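Local coordinates for protein aldose 1-epimerase (Caenorhabditis elegans, PDB 1LUR) that probably catalyses the interconversion of the alpha and beta anomers of aldose sugars such as galactose, at residues Ile15-Lys20 / Ala25-Phe30; Val143-Asn148 / Leu153-His158; Ile302-His307 / Ile331-Ser336. All coordinates share one frame; numbering follows the deposited sequence.

Contact 1. Residues Ile15-Lys20 / Ala25-Phe30; sequences IEIANK and ATLLPF
Ala25 meets Ile17 as an antiparallel hydrogen-bonded pair: Ala25 N gives a bond to Ile17 O and Ile17 N returns one to Ala25 O, each 2.9 Å long. Above this pair Ile17 CG1 lies 3.6 Å from Ala25 CB. Its chi1 of 62° sets CG1 between the backbone N and the carbonyl carbon, leaning over the alanine methyl. Thr26 follows as the non-hydrogen-bonded partner of Glu16, with CA atoms 4.4 Å apart. On this other face their side chains run side by side in the same direction, and Glu16 CG comes to 3.2 Å from Thr26 OG1. Leu27 closes the second hydrogen-bonded pair, with Leu27 N to Ile15 O at 2.6 Å and Ile15 N to Leu27 O at 2.7 Å, while its side chain crosses that of Ile17 at about a right angle, CD2 near CG1. Beyond the strand, Pro29 CG rests 4.1 Å from Ile15 CD1, and Phe124 of strand 121-129 touches both residues. The four bonds, with N-H...O angles of 159° to 173°, identify a regular beta hairpin. Its aliphatic face buries Ile17, Ala25 and Leu27, and Ile15 in part; on the other, Glu16 is exposed while Thr26 is covered.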
loop_
_atom_site.group_PDB
_atom_site.type_symbol
_atom_site.label_atom_id
_atom_site.label_comp_id
_atom_site.label_asym_id
_atom_site.label_seq_id
_atom_site.Cartn_x
_atom_site.Cartn_y
_atom_site.Cartn_z
ATOM N N ILE A 15 -4.517 -17.004 -6.675
ATOM C CA ILE A 15 -4.338 -17.928 -5.568
ATOM C C ILE A 15 -5.282 -17.471 -4.465
ATOM O O ILE A 15 -5.295 -16.296 -4.098
ATOM C CB ILE A 15 -2.897 -17.903 -5.039
ATOM C CG1 ILE A 15 -1.923 -18.242 -6.170
ATOM C CG2 ILE A 15 -2.748 -18.888 -3.889
ATOM C CD1 ILE A 15 -0.459 -18.213 -5.758
ATOM N N GLU A 16 -6.078 -18.394 -3.942
ATOM C CA GLU A 16 -7.018 -18.052 -2.887
ATOM C C GLU A 16 -6.675 -18.626 -1.522
ATOM O O GLU A 16 -6.178 -19.749 -1.409
ATOM C CB GLU A 16 -8.430 -18.501 -3.275
ATOM C CG GLU A 16 -9.196 -17.508 -4.134
ATOM C CD GLU A 16 -10.598 -17.990 -4.474
ATOM O OE1 GLU A 16 -11.336 -18.407 -3.550
ATOM O OE2 GLU A 16 -10.969 -17.942 -5.665
ATOM N N ILE A 17 -6.933 -17.830 -0.489
ATOM C CA ILE A 17 -6.678 -18.229 0.890
ATOM C C ILE A 17 -7.903 -17.774 1.661
ATOM O O ILE A 17 -8.593 -16.841 1.240
ATOM C CB ILE A 17 -5.421 -17.565 1.493
ATOM C CG1 ILE A 17 -5.576 -16.046 1.528
ATOM C CG2 ILE A 17 -4.195 -17.968 0.699
ATOM C CD1 ILE A 17 -4.451 -15.350 2.268
ATOM N N ALA A 18 -8.190 -18.422 2.782
ATOM C CA ALA A 18 -9.360 -18.030 3.557
ATOM C C ALA A 18 -9.389 -18.651 4.941
ATOM O O ALA A 18 -8.717 -19.648 5.206
ATOM C CB ALA A 18 -10.627 -18.414 2.793
ATOM N N ASN A 19 -10.155 -18.046 5.836
ATOM C CA ASN A 19 -10.250 -18.581 7.184
ATOM C C ASN A 19 -11.573 -19.343 7.249
ATOM O O ASN A 19 -12.169 -19.635 6.213
ATOM C CB ASN A 19 -10.208 -17.470 8.237
ATOM C CG ASN A 19 -11.353 -16.498 8.112
ATOM O OD1 ASN A 19 -12.259 -16.677 7.292
ATOM N ND2 ASN A 19 -11.327 -15.456 8.934
ATOM N N LYS A 20 -12.033 -19.655 8.450
ATOM C CA LYS A 20 -13.283 -20.392 8.602
ATOM C C LYS A 20 -14.493 -19.530 8.953
ATOM O O LYS A 20 -15.578 -20.062 9.197
ATOM C CB LYS A 20 -13.112 -21.468 9.675
ATOM C CG LYS A 20 -12.036 -22.498 9.388
ATOM C CD LYS A 20 -12.457 -23.446 8.283
ATOM C CE LYS A 20 -11.540 -24.658 8.235
ATOM N NZ LYS A 20 -11.491 -25.327 9.569
ATOM N N ALA A 25 -9.230 -14.094 0.619
ATOM C CA ALA A 25 -8.303 -13.192 -0.047
ATOM C C ALA A 25 -7.758 -13.887 -1.284
ATOM O O ALA A 25 -7.407 -15.064 -1.238
ATOM C CB ALA A 25 -7.159 -12.826 0.888
ATOM N N THR A 26 -7.704 -13.163 -2.393
ATOM C CA THR A 26 -7.193 -13.734 -3.626
ATOM C C THR A 26 -5.930 -12.972 -4.016
ATOM O O THR A 26 -5.956 -11.753 -4.168
ATOM C CB THR A 26 -8.224 -13.635 -4.755
ATOM O OG1 THR A 26 -9.434 -14.288 -4.351
ATOM C CG2 THR A 26 -7.695 -14.309 -6.010
ATOM N N LEU A 27 -4.830 -13.700 -4.168
ATOM C CA LEU A 27 -3.555 -13.100 -4.535
ATOM C C LEU A 27 -3.130 -13.472 -5.953
ATOM O O LEU A 27 -3.636 -14.431 -6.538
ATOM C CB LEU A 27 -2.470 -13.535 -3.553
ATOM C CG LEU A 27 -2.717 -13.257 -2.067
ATOM C CD1 LEU A 27 -3.125 -11.801 -1.889
ATOM C CD2 LEU A 27 -3.808 -14.182 -1.529
ATOM N N LEU A 28 -2.184 -12.707 -6.489
ATOM C CA LEU A 28 -1.669 -12.931 -7.833
ATOM C C LEU A 28 -0.147 -12.816 -7.785
ATOM O O LEU A 28 0.393 -11.816 -7.308
ATOM C CB LEU A 28 -2.247 -11.884 -8.791
ATOM C CG LEU A 28 -1.987 -12.030 -10.293
ATOM C CD1 LEU A 28 -2.640 -13.313 -10.813
ATOM C CD2 LEU A 28 -2.561 -10.819 -11.018
ATOM N N PRO A 29 0.562 -13.846 -8.268
ATOM C CA PRO A 29 2.028 -13.856 -8.277
ATOM C C PRO A 29 2.602 -12.596 -8.912
ATOM O O PRO A 29 3.638 -12.083 -8.478
ATOM C CB PRO A 29 2.358 -15.107 -9.084
ATOM C CG PRO A 29 1.221 -16.021 -8.753
ATOM C CD PRO A 29 0.030 -15.096 -8.841
ATOM N N PHE A 30 1.926 -12.098 -9.944
ATOM C CA PHE A 30 2.385 -10.895 -10.623
ATOM C C PHE A 30 2.247 -9.700 -9.698
ATOM O O PHE A 30 1.141 -9.326 -9.299
ATOM C CB PHE A 30 1.581 -10.650 -11.897
ATOM C CG PHE A 30 2.013 -9.430 -12.650
ATOM C CD1 PHE A 30 3.255 -9.390 -13.279
ATOM C CD2 PHE A 30 1.195 -8.310 -12.709
ATOM C CE1 PHE A 30 3.674 -8.246 -13.956
ATOM C CE2 PHE A 30 1.604 -7.161 -13.381
ATOM C CZ PHE A 30 2.846 -7.130 -14.006
#

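Contact 2. Residues Val143-Asn148 / Leu153-His158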
loop_
_atom_site.group_PDB
_atom_site.type_symbol
_atom_site.label_atom_id
_atom_site.label_comp_id
_atom_site.label_asym_id
_atom_site.label_seq_id
_atom_site.Cartn_x
_atom_site.Cartn_y
_atom_site.Cartn_z
ATOM N N VAL A 143 7.242 -11.718 0.522
ATOM C CA VAL A 143 6.010 -11.137 1.035
ATOM C C VAL A 143 4.999 -12.241 1.310
ATOM O O VAL A 143 4.782 -13.121 0.469
ATOM C CB VAL A 143 5.405 -10.145 0.020
ATOM C CG1 VAL A 143 3.960 -9.833 0.383
ATOM C CG2 VAL A 143 6.237 -8.870 -0.001
ATOM N N THR A 144 4.378 -12.188 2.485
ATOM C CA THR A 144 3.392 -13.195 2.853
ATOM C C THR A 144 2.043 -12.593 3.204
ATOM O O THR A 144 1.967 -11.541 3.841
ATOM C CB THR A 144 3.868 -14.028 4.073
ATOM O OG1 THR A 144 5.136 -14.630 3.786
ATOM C CG2 THR A 144 2.846 -15.132 4.401
ATOM N N TYR A 145 0.983 -13.254 2.747
ATOM C CA TYR A 145 -0.377 -12.822 3.013
ATOM C C TYR A 145 -0.965 -13.979 3.808
ATOM O O TYR A 145 -0.885 -15.133 3.376
ATOM C CB TYR A 145 -1.189 -12.648 1.735
ATOM C CG TYR A 145 -0.835 -11.444 0.906
ATOM C CD1 TYR A 145 0.094 -11.538 -0.133
ATOM C CD2 TYR A 145 -1.484 -10.225 1.104
ATOM C CE1 TYR A 145 0.358 -10.452 -0.965
ATOM C CE2 TYR A 145 -1.225 -9.128 0.276
ATOM C CZ TYR A 145 -0.305 -9.254 -0.760
ATOM O OH TYR A 145 -0.076 -8.195 -1.608
ATOM N N THR A 146 -1.544 -13.675 4.963
ATOM C CA THR A 146 -2.137 -14.702 5.805
ATOM C C THR A 146 -3.447 -14.215 6.409
ATOM O O THR A 146 -3.571 -13.053 6.788
ATOM C CB THR A 146 -1.178 -15.071 6.959
ATOM O OG1 THR A 146 0.063 -15.551 6.422
ATOM C CG2 THR A 146 -1.799 -16.145 7.862
ATOM N N VAL A 147 -4.437 -15.097 6.465
ATOM C CA VAL A 147 -5.729 -14.745 7.039
ATOM C C VAL A 147 -5.870 -15.660 8.251
ATOM O O VAL A 147 -5.411 -16.802 8.214
ATOM C CB VAL A 147 -6.892 -15.009 6.068
ATOM C CG1 VAL A 147 -6.899 -13.963 4.965
ATOM C CG2 VAL A 147 -6.771 -16.414 5.480
ATOM N N ASN A 148 -6.482 -15.167 9.323
ATOM C CA ASN A 148 -6.644 -15.993 10.520
ATOM C C ASN A 148 -8.061 -15.978 11.081
ATOM O O ASN A 148 -8.947 -15.324 10.536
ATOM C CB ASN A 148 -5.667 -15.553 11.611
ATOM C CG ASN A 148 -5.836 -14.097 11.999
ATOM O OD1 ASN A 148 -6.952 -13.582 12.075
ATOM N ND2 ASN A 148 -4.722 -13.431 12.272
ATOM N N LEU A 153 -6.096 -9.948 8.105
ATOM C CA LEU A 153 -5.319 -10.208 6.908
ATOM C C LEU A 153 -3.970 -9.661 7.354
ATOM O O LEU A 153 -3.856 -8.481 7.704
ATOM C CB LEU A 153 -5.819 -9.408 5.703
ATOM C CG LEU A 153 -4.830 -9.405 4.527
ATOM C CD1 LEU A 153 -4.654 -10.823 3.980
ATOM C CD2 LEU A 153 -5.337 -8.479 3.433
ATOM N N ILE A 154 -2.966 -10.522 7.398
ATOM C CA ILE A 154 -1.639 -10.096 7.810
ATOM C C ILE A 154 -0.698 -10.076 6.616
ATOM O O ILE A 154 -0.587 -11.066 5.882
ATOM C CB ILE A 154 -1.052 -11.045 8.875
ATOM C CG1 ILE A 154 -1.887 -10.970 10.157
ATOM C CG2 ILE A 154 0.406 -10.687 9.148
ATOM C CD1 ILE A 154 -1.487 -11.984 11.206
ATOM N N ILE A 155 -0.037 -8.941 6.412
ATOM C CA ILE A 155 0.900 -8.808 5.309
ATOM C C ILE A 155 2.270 -8.623 5.937
ATOM O O ILE A 155 2.487 -7.694 6.718
ATOM C CB ILE A 155 0.640 -7.571 4.416
ATOM C CG1 ILE A 155 -0.752 -7.627 3.788
ATOM C CG2 ILE A 155 1.692 -7.524 3.306
ATOM C CD1 ILE A 155 -1.028 -6.470 2.835
ATOM N N GLU A 156 3.186 -9.523 5.616
ATOM C CA GLU A 156 4.532 -9.441 6.152
ATOM C C GLU A 156 5.454 -9.090 5.003
ATOM O O GLU A 156 5.305 -9.609 3.900
ATOM C CB GLU A 156 4.972 -10.775 6.734
ATOM C CG GLU A 156 4.229 -11.194 7.974
ATOM C CD GLU A 156 4.494 -12.642 8.310
ATOM O OE1 GLU A 156 5.678 -13.004 8.520
ATOM O OE2 GLU A 156 3.520 -13.421 8.351
ATOM N N HIS A 157 6.395 -8.198 5.275
ATOM C CA HIS A 157 7.359 -7.760 4.283
ATOM C C HIS A 157 8.730 -8.114 4.851
ATOM O O HIS A 157 9.108 -7.626 5.905
ATOM C CB HIS A 157 7.237 -6.245 4.071
ATOM C CG HIS A 157 6.041 -5.839 3.269
ATOM N ND1 HIS A 157 5.629 -4.528 3.158
ATOM C CD2 HIS A 157 5.190 -6.567 2.505
ATOM C CE1 HIS A 157 4.578 -4.465 2.359
ATOM N NE2 HIS A 157 4.293 -5.688 1.949
ATOM N N HIS A 158 9.460 -8.981 4.159
ATOM C CA HIS A 158 10.780 -9.394 4.608
ATOM C C HIS A 158 11.789 -9.295 3.469
ATOM O O HIS A 158 11.423 -9.412 2.304
ATOM C CB HIS A 158 10.731 -10.844 5.106
ATOM C CG HIS A 158 12.074 -11.403 5.465
ATOM N ND1 HIS A 158 12.735 -11.069 6.629
ATOM C CD2 HIS A 158 12.889 -12.256 4.800
ATOM C CE1 HIS A 158 13.899 -11.694 6.666
ATOM N NE2 HIS A 158 14.017 -12.421 5.568
HETATM O O HOH W 1 2.238 -6.430 -0.106
HETATM O O HOH W 2 1.226 -13.127 6.736
#
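Thr144 with Glu156 and Thr146 with Ile154 form the hydrogen-bonded pairs of this antiparallel hairpin, whose strand segments run at 163° to one another. Each pair is joined by two backbone bonds; the shortest, from Ile154 N to Thr146 O, measures 2.7 Å and is nearly straight at 173°.

Apolar packing occupies the face carrying Val143, Tyr145, Val147, Leu153, Ile155 and His157. The Tyr145 ring lies alongside Ile155, pointing the same way, with CE2 3.7 Å from Ile155 CD1; Leu153 CD1 approaches near the ring plane, at its edge. With CG anti to the carbonyl carbon (chi1 -73°), the tyrosine swings beside its own backbone N and past the isoleucine. Val143 CG2 stands 3.6 Å from His157 CD2, and Val147 CG1 is 4.0 Å from Leu153 CD1.

Water contacts serve both faces. Water 1 lies in the plane of the His157 ring, 3.0 Å from NE2, and donates a longer bond of 3.3 Å to Tyr145 OH. The main polar partners of these two side chains are Tyr273 OH, for His157 ND1, and Ala32 O, for Tyr145 OH. On the other face water 2 sits among Thr146 OG1, Ile154 O and Glu156 OE2, 2.8 Å from the carboxylate oxygen; more acceptors lie in range than it has protons, so which of them it serves at any moment is not settled.

Strand 121-129 flanks the hairpin on the Val143-Val147 edge, through backbone bonds to Phe124 and Val122, and Ser123 and Ser121 hold the hydroxyls of Thr144 and Thr146. On the Leu153-His157 edge strand 327-337 continues the sheet, while Leu34 of strand 33-40 covers Tyr145 and Leu153.

Contact 3. Residues Ile302-His307 / Ile331-Ser336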
loop_
_atom_site.group_PDB
_atom_site.type_symbol
_atom_site.label_atom_id
_atom_site.label_comp_id
_atom_site.label_asym_id
_atom_site.label_seq_id
_atom_site.Cartn_x
_atom_site.Cartn_y
_atom_site.Cartn_z
ATOM N N ILE A 302 -4.710 2.629 0.768
ATOM C CA ILE A 302 -4.114 2.690 2.092
ATOM C C ILE A 302 -2.762 2.003 1.956
ATOM O O ILE A 302 -2.690 0.792 1.739
ATOM C CB ILE A 302 -5.007 1.970 3.126
ATOM C CG1 ILE A 302 -6.384 2.644 3.163
ATOM C CG2 ILE A 302 -4.363 2.021 4.494
ATOM C CD1 ILE A 302 -7.358 2.052 4.182
ATOM N N GLU A 303 -1.698 2.789 2.078
ATOM C CA GLU A 303 -0.342 2.272 1.948
ATOM C C GLU A 303 0.589 2.497 3.132
ATOM O O GLU A 303 1.221 3.551 3.241
ATOM C CB GLU A 303 0.290 2.883 0.691
ATOM C CG GLU A 303 -0.737 3.240 -0.380
ATOM C CD GLU A 303 -0.168 4.034 -1.548
ATOM O OE1 GLU A 303 -0.950 4.741 -2.213
ATOM O OE2 GLU A 303 1.048 3.950 -1.815
ATOM N N PRO A 304 0.670 1.514 4.047
ATOM C CA PRO A 304 1.551 1.623 5.215
ATOM C C PRO A 304 2.954 1.590 4.619
ATOM O O PRO A 304 3.264 0.695 3.841
ATOM C CB PRO A 304 1.228 0.362 6.005
ATOM C CG PRO A 304 -0.236 0.155 5.703
ATOM C CD PRO A 304 -0.288 0.405 4.211
ATOM N N GLN A 305 3.803 2.542 4.981
ATOM C CA GLN A 305 5.158 2.570 4.417
ATOM C C GLN A 305 6.032 3.535 5.200
ATOM O O GLN A 305 5.595 4.117 6.194
ATOM C CB GLN A 305 5.064 3.112 2.985
ATOM C CG GLN A 305 4.492 4.544 2.988
ATOM C CD GLN A 305 4.454 5.230 1.628
ATOM O OE1 GLN A 305 3.757 4.793 0.714
ATOM N NE2 GLN A 305 5.196 6.330 1.500
ATOM N N PHE A 306 7.268 3.705 4.734
ATOM C CA PHE A 306 8.202 4.620 5.370
ATOM C C PHE A 306 7.896 5.922 4.644
ATOM O O PHE A 306 7.304 5.903 3.556
ATOM C CB PHE A 306 9.666 4.243 5.098
ATOM C CG PHE A 306 10.167 3.102 5.921
ATOM C CD1 PHE A 306 10.203 1.814 5.403
ATOM C CD2 PHE A 306 10.609 3.314 7.225
ATOM C CE1 PHE A 306 10.680 0.748 6.172
ATOM C CE2 PHE A 306 11.085 2.264 8.002
ATOM C CZ PHE A 306 11.123 0.979 7.479
ATOM N N HIS A 307 8.299 7.049 5.222
ATOM C CA HIS A 307 8.046 8.342 4.594
ATOM C C HIS A 307 8.410 8.355 3.120
ATOM O O HIS A 307 9.452 7.827 2.722
ATOM C CB HIS A 307 8.862 9.446 5.270
ATOM C CG HIS A 307 8.573 9.609 6.729
ATOM N ND1 HIS A 307 8.739 8.589 7.641
ATOM C CD2 HIS A 307 8.160 10.686 7.438
ATOM C CE1 HIS A 307 8.444 9.031 8.850
ATOM N NE2 HIS A 307 8.089 10.301 8.755
ATOM N N ILE A 331 1.814 -5.500 8.376
ATOM C CA ILE A 331 0.594 -4.715 8.321
ATOM C C ILE A 331 -0.518 -5.678 8.696
ATOM O O ILE A 331 -0.652 -6.735 8.076
ATOM C CB ILE A 331 0.308 -4.201 6.897
ATOM C CG1 ILE A 331 1.514 -3.435 6.352
ATOM C CG2 ILE A 331 -0.892 -3.283 6.919
ATOM C CD1 ILE A 331 1.383 -3.049 4.878
ATOM N N VAL A 332 -1.301 -5.332 9.715
ATOM C CA VAL A 332 -2.393 -6.200 10.134
ATOM C C VAL A 332 -3.736 -5.522 9.899
ATOM O O VAL A 332 -4.019 -4.480 10.490
ATOM C CB VAL A 332 -2.277 -6.577 11.629
ATOM C CG1 VAL A 332 -3.401 -7.552 12.011
ATOM C CG2 VAL A 332 -0.922 -7.206 11.896
ATOM N N TYR A 333 -4.544 -6.101 9.011
ATOM C CA TYR A 333 -5.861 -5.559 8.699
ATOM C C TYR A 333 -6.895 -6.407 9.429
ATOM O O TYR A 333 -6.946 -7.625 9.238
ATOM C CB TYR A 333 -6.174 -5.640 7.199
ATOM C CG TYR A 333 -5.203 -4.939 6.284
ATOM C CD1 TYR A 333 -3.938 -5.467 6.045
ATOM C CD2 TYR A 333 -5.564 -3.760 5.628
ATOM C CE1 TYR A 333 -3.057 -4.843 5.172
ATOM C CE2 TYR A 333 -4.689 -3.128 4.754
ATOM C CZ TYR A 333 -3.441 -3.673 4.530
ATOM O OH TYR A 333 -2.569 -3.055 3.663
ATOM N N THR A 334 -7.710 -5.774 10.262
ATOM C CA THR A 334 -8.738 -6.503 10.998
ATOM C C THR A 334 -10.090 -6.075 10.456
ATOM O O THR A 334 -10.395 -4.884 10.413
ATOM C CB THR A 334 -8.700 -6.197 12.508
ATOM O OG1 THR A 334 -7.442 -6.606 13.052
ATOM C CG2 THR A 334 -9.816 -6.949 13.227
ATOM N N PHE A 335 -10.894 -7.049 10.039
ATOM C CA PHE A 335 -12.214 -6.767 9.501
ATOM C C PHE A 335 -13.283 -7.102 10.532
ATOM O O PHE A 335 -13.229 -8.149 11.179
ATOM C CB PHE A 335 -12.436 -7.567 8.218
ATOM C CG PHE A 335 -11.390 -7.317 7.170
ATOM C CD1 PHE A 335 -10.244 -8.106 7.106
ATOM C CD2 PHE A 335 -11.523 -6.253 6.283
ATOM C CE1 PHE A 335 -9.244 -7.837 6.177
ATOM C CE2 PHE A 335 -10.526 -5.974 5.346
ATOM C CZ PHE A 335 -9.385 -6.768 5.296
ATOM N N SER A 336 -14.244 -6.199 10.688
ATOM C CA SER A 336 -15.329 -6.388 11.644
ATOM C C SER A 336 -16.560 -5.603 11.215
ATOM O O SER A 336 -16.668 -5.173 10.064
ATOM C CB SER A 336 -14.889 -5.905 13.023
ATOM O OG SER A 336 -14.641 -4.506 13.002
HETATM O O HOH W 3 -3.217 -1.728 1.747
#
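The interior between two antiparallel sheets, in the beta-sandwich typical of the galactose mutarotase family, is where Pro304 of strand 300-305 meets Ile331 of strand 327-337. The strand segments approach no closer than 9.4 Å between axes and share no hydrogen bond, so side chains bridge the distance. The CB-CG edge of the Pro304 ring is set across the branched end of Ile331 at about a right angle: Pro304 CB lies 3.6 Å from Ile331 CD1, and Pro304 CG 3.7 Å from Ile331 CG2. Both branches touch because CG1 of Ile331 sits anti to the carbonyl carbon (chi1 -54°), which sends CG2 and the extended CG1-CD1 arm toward the ring together. Were Ile331 replaced by an alanine, the proline ring would probably be left without its main partner across the contact, with a gap between the sheets.

Tyr333 reaches in from the opposite direction to Pro304, its OH 4.2 Å from Pro304 CD, and its ring meets that of Trp175. Water 3 lies between this hydroxyl and Ile302 O, donating to the carbonyl at 2.6 Å; its 2.4 Å separation from Tyr333 OH is unusually short, so the details of that bridge are doubtful. The CB of Glu303 points away from strand 327-337, and its side chain touches His172 and His277, a grouping reminiscent of the acid and histidines at mutarotase sugar sites.

With all four touching residues buried and no direct hydrogen bond between the segments, the attraction is mainly apolar packing of Pro304 on Ile331.

In the fold
The three contacts step inward in order: their centres lie about 17, 13 and 7 Å from the centre of the chain, and contact 2 is about 11 Å from each of the others. Contacts 1 and 2 meet through Leu27 CD1 and Tyr145 CG, 3.6 Å apart, and through a probable hydrogen bond of 2.9 Å from Asn19 ND2 to Asn148 O. Contacts 2 and 3 are joined within one sheet, where strands 152-160 and 327-337 are neighbours, by a probable hydrogen bond of 2.7 Å from Leu153 N to Tyr333 O. Contacts 1 and 3 do not touch. Contact 3 links this sheet to strand 300-305 of the other, on which Glu303, near His172 and His277, is probably close to the sugar pocket.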